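Local coordinates for functional macrophage inflammatory protein 1-alpha homolog (Human herpesvirus 8, PDB 1ZXT) that is a viral CC chemokine, a small signalling protein that probably acts by binding CCR-type chemokine receptors, at residues 8-16 / 31-41. Residues are numbered along the deposited sequence; the frame is centred on the assembly and turned at random.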
loop_
_atom_site.group_PDB
_atom_site.type_symbol
_atom_site.label_atom_id
_atom_site.label_comp_id
_atom_site.label_asym_id
_atom_site.label_seq_id
_atom_site.Cartn_x
_atom_site.Cartn_y
_atom_site.Cartn_z
ATOM N N PRO A 8 -1.088 -14.454 10.795
ATOM C CA PRO A 8 -2.070 -13.864 9.908
ATOM C C PRO A 8 -1.377 -13.014 8.887
ATOM O O PRO A 8 -0.190 -12.683 9.063
ATOM C CB PRO A 8 -2.927 -13.012 10.842
ATOM C CG PRO A 8 -1.930 -12.639 11.955
ATOM C CD PRO A 8 -1.134 -13.902 12.188
ATOM N N ASN A 9 -2.075 -12.783 7.766
ATOM C CA ASN A 9 -1.625 -11.986 6.643
ATOM C C ASN A 9 -2.422 -10.717 6.505
ATOM O O ASN A 9 -3.638 -10.700 6.729
ATOM C CB ASN A 9 -1.733 -12.800 5.361
ATOM C CG ASN A 9 -0.838 -14.015 5.354
ATOM O OD1 ASN A 9 0.302 -13.912 5.634
ATOM N ND2 ASN A 9 -1.366 -15.154 5.113
ATOM N N SER A 10 -1.730 -9.604 6.244
ATOM C CA SER A 10 -2.380 -8.314 6.076
ATOM C C SER A 10 -2.724 -8.129 4.553
ATOM O O SER A 10 -1.836 -8.235 3.707
ATOM C CB SER A 10 -1.453 -7.212 6.565
ATOM O OG SER A 10 -2.106 -5.966 6.453
ATOM N N CYS A 11 -4.005 -7.936 4.248
ATOM C CA CYS A 11 -4.485 -7.871 2.876
ATOM C C CYS A 11 -5.452 -6.740 2.767
ATOM O O CYS A 11 -6.098 -6.328 3.739
ATOM C CB CYS A 11 -5.232 -9.124 2.543
ATOM S SG CYS A 11 -4.166 -10.580 2.590
ATOM N N CYS A 12 -5.525 -6.189 1.585
ATOM C CA CYS A 12 -6.558 -5.234 1.267
ATOM C C CYS A 12 -7.796 -5.881 0.706
ATOM O O CYS A 12 -7.729 -6.584 -0.331
ATOM C CB CYS A 12 -6.045 -4.246 0.241
ATOM S SG CYS A 12 -4.726 -3.235 0.901
ATOM N N TYR A 13 -8.942 -5.610 1.347
ATOM C CA TYR A 13 -10.266 -6.015 0.817
ATOM C C TYR A 13 -10.970 -4.689 0.519
ATOM O O TYR A 13 -11.552 -4.040 1.415
ATOM C CB TYR A 13 -11.085 -6.873 1.829
ATOM C CG TYR A 13 -10.261 -8.052 2.334
ATOM C CD1 TYR A 13 -10.156 -9.210 1.600
ATOM C CD2 TYR A 13 -9.490 -7.916 3.470
ATOM C CE1 TYR A 13 -9.396 -10.268 2.045
ATOM C CE2 TYR A 13 -8.716 -8.937 3.943
ATOM C CZ TYR A 13 -8.608 -10.122 3.243
ATOM O OH TYR A 13 -7.769 -11.204 3.682
ATOM N N GLY A 14 -10.823 -4.243 -0.702
ATOM C CA GLY A 14 -11.222 -2.915 -1.094
ATOM C C GLY A 14 -10.024 -2.009 -1.272
ATOM O O GLY A 14 -9.099 -1.961 -0.454
ATOM N N PHE A 15 -10.025 -1.285 -2.361
ATOM C CA PHE A 15 -8.992 -0.270 -2.543
ATOM C C PHE A 15 -9.566 1.109 -2.619
ATOM O O PHE A 15 -10.677 1.321 -3.115
ATOM C CB PHE A 15 -8.214 -0.524 -3.803
ATOM C CG PHE A 15 -7.538 -1.835 -3.870
ATOM C CD1 PHE A 15 -6.391 -2.073 -3.185
ATOM C CD2 PHE A 15 -8.035 -2.847 -4.648
ATOM C CE1 PHE A 15 -5.739 -3.274 -3.251
ATOM C CE2 PHE A 15 -7.352 -4.089 -4.724
ATOM C CZ PHE A 15 -6.210 -4.279 -4.020
ATOM N N GLN A 16 -8.778 2.056 -2.158
ATOM C CA GLN A 16 -9.023 3.509 -2.359
ATOM C C GLN A 16 -8.928 3.855 -3.854
ATOM O O GLN A 16 -7.881 3.735 -4.431
ATOM C CB GLN A 16 -8.142 4.412 -1.530
ATOM C CG GLN A 16 -8.458 5.927 -1.724
ATOM C CD GLN A 16 -7.881 6.922 -0.650
ATOM O OE1 GLN A 16 -7.945 6.618 0.542
ATOM N NE2 GLN A 16 -7.347 8.120 -1.079
ATOM N N THR A 31 1.291 -5.547 0.309
ATOM C CA THR A 31 0.664 -6.407 1.200
ATOM C C THR A 31 1.246 -7.841 0.934
ATOM O O THR A 31 2.089 -8.026 0.076
ATOM C CB THR A 31 -0.881 -6.392 1.031
ATOM O OG1 THR A 31 -1.242 -6.544 -0.354
ATOM C CG2 THR A 31 -1.448 -5.114 1.434
ATOM N N SER A 32 0.812 -8.822 1.720
ATOM C CA SER A 32 1.320 -10.175 1.615
ATOM C C SER A 32 1.069 -10.834 0.252
ATOM O O SER A 32 -0.035 -10.695 -0.344
ATOM C CB SER A 32 0.608 -11.008 2.674
ATOM O OG SER A 32 1.024 -12.352 2.519
ATOM N N PRO A 33 2.008 -11.657 -0.231
ATOM C CA PRO A 33 1.777 -12.418 -1.499
ATOM C C PRO A 33 0.663 -13.409 -1.328
ATOM O O PRO A 33 0.189 -13.966 -2.304
ATOM C CB PRO A 33 3.093 -13.187 -1.670
ATOM C CG PRO A 33 4.079 -12.402 -0.860
ATOM C CD PRO A 33 3.330 -11.916 0.330
ATOM N N ALA A 34 0.278 -13.690 -0.097
ATOM C CA ALA A 34 -0.847 -14.689 0.223
ATOM C C ALA A 34 -2.243 -14.100 -0.058
ATOM O O ALA A 34 -3.284 -14.829 -0.175
ATOM C CB ALA A 34 -0.785 -15.081 1.643
ATOM N N CYS A 35 -2.283 -12.791 -0.245
ATOM C CA CYS A 35 -3.568 -12.110 -0.448
ATOM C C CYS A 35 -4.194 -12.420 -1.801
ATOM O O CYS A 35 -3.485 -12.554 -2.797
ATOM C CB CYS A 35 -3.331 -10.589 -0.306
ATOM S SG CYS A 35 -2.684 -10.080 1.300
ATOM N N PRO A 36 -5.536 -12.504 -1.890
ATOM C CA PRO A 36 -6.186 -12.812 -3.177
ATOM C C PRO A 36 -6.003 -11.765 -4.215
ATOM O O PRO A 36 -5.742 -12.108 -5.334
ATOM C CB PRO A 36 -7.658 -13.020 -2.780
ATOM C CG PRO A 36 -7.749 -12.076 -1.549
ATOM C CD PRO A 36 -6.519 -12.403 -0.791
ATOM N N LYS A 37 -6.046 -10.470 -3.887
ATOM C CA LYS A 37 -5.741 -9.438 -4.824
ATOM C C LYS A 37 -4.498 -8.713 -4.330
ATOM O O LYS A 37 -4.459 -8.210 -3.166
ATOM C CB LYS A 37 -6.879 -8.439 -4.899
ATOM C CG LYS A 37 -8.049 -8.945 -5.470
ATOM C CD LYS A 37 -9.033 -7.837 -5.859
ATOM C CE LYS A 37 -10.377 -8.397 -6.133
ATOM N NZ LYS A 37 -11.305 -7.319 -6.552
ATOM N N PRO A 38 -3.472 -8.623 -5.144
ATOM C CA PRO A 38 -2.267 -7.880 -4.774
ATOM C C PRO A 38 -2.543 -6.407 -4.452
ATOM O O PRO A 38 -3.326 -5.750 -5.142
ATOM C CB PRO A 38 -1.432 -8.007 -6.051
ATOM C CG PRO A 38 -1.849 -9.308 -6.578
ATOM C CD PRO A 38 -3.331 -9.194 -6.478
ATOM N N GLY A 39 -1.962 -5.963 -3.367
ATOM C CA GLY A 39 -2.147 -4.619 -2.857
ATOM C C GLY A 39 -0.865 -3.966 -2.513
ATOM O O GLY A 39 0.164 -4.608 -2.343
ATOM N N VAL A 40 -0.960 -2.681 -2.318
ATOM C CA VAL A 40 0.126 -1.859 -1.702
ATOM C C VAL A 40 -0.493 -1.008 -0.645
ATOM O O VAL A 40 -1.655 -0.590 -0.790
ATOM C CB VAL A 40 0.974 -1.034 -2.712
ATOM C CG1 VAL A 40 1.661 -1.927 -3.733
ATOM C CG2 VAL A 40 0.201 0.066 -3.389
ATOM N N ILE A 41 0.274 -0.731 0.396
ATOM C CA ILE A 41 -0.064 0.317 1.358
ATOM C C ILE A 41 0.658 1.581 1.032
ATOM O O ILE A 41 1.848 1.594 0.956
ATOM C CB ILE A 41 0.236 -0.137 2.789
ATOM C CG1 ILE A 41 -0.464 -1.458 3.086
ATOM C CG2 ILE A 41 -0.060 0.932 3.887
ATOM C CD1 ILE A 41 -1.954 -1.452 2.821
HETATM O O HOH W 1 -4.087 -6.799 -0.748
HETATM O O HOH W 2 -6.324 -8.765 -1.144
#
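Thr31 lies against Cys11 and Cys12, the adjacent cysteines that define a CC chemokine, where the N-terminal segment 8-16 is tied to the loop joining strands 25-30 and 40-44. Its CG2 rests 3.8 Å from Cys12 SG, while OG1, between the backbone N and the carbonyl carbon (chi1 49°), shares a hydrogen bond with a water that takes the N-H of Cys12 and donates to Lys37 O. A beta-branched threonine thus serves the sulfur with its methyl and the water with its hydroxyl.

Ser32 N gives a weak, long but nearly straight hydrogen bond to Ser10 O (169°). Its OG, anti to the backbone N, accepts from Ala34 N at 3.0 Å, an ST turn within the type I turn 32-35. Small Ala34 lets its methyl come up to Asn9 ND2, 3.5 Å away.

The turn delivers Cys35 to the disulfide with Cys11; a torsion of -86° about the S-S bond is close to the relaxed right-angle value. Next, the apolar ring of Pro36 sets CG near Tyr13 CE1 in loose contact. Lys37 contributes its backbone O to a second water, which also donates to Cys12 O, and lays its aliphatic CD at the edge of the Phe15 ring.

Pro38 O approaches Phe15 CZ to 3.4 Å. Gly39 suits its place because Thr31 OG1, Cys12 SG and Phe15 CE1 converge on the side where a CB would stand; its CA lies at the edge of the Phe15 ring. Beyond it, where the three-stranded sheet resumes, Ile41 CD1 packs 3.8 Å from Cys12 SG, the sulfur bonded to Cys51 SG.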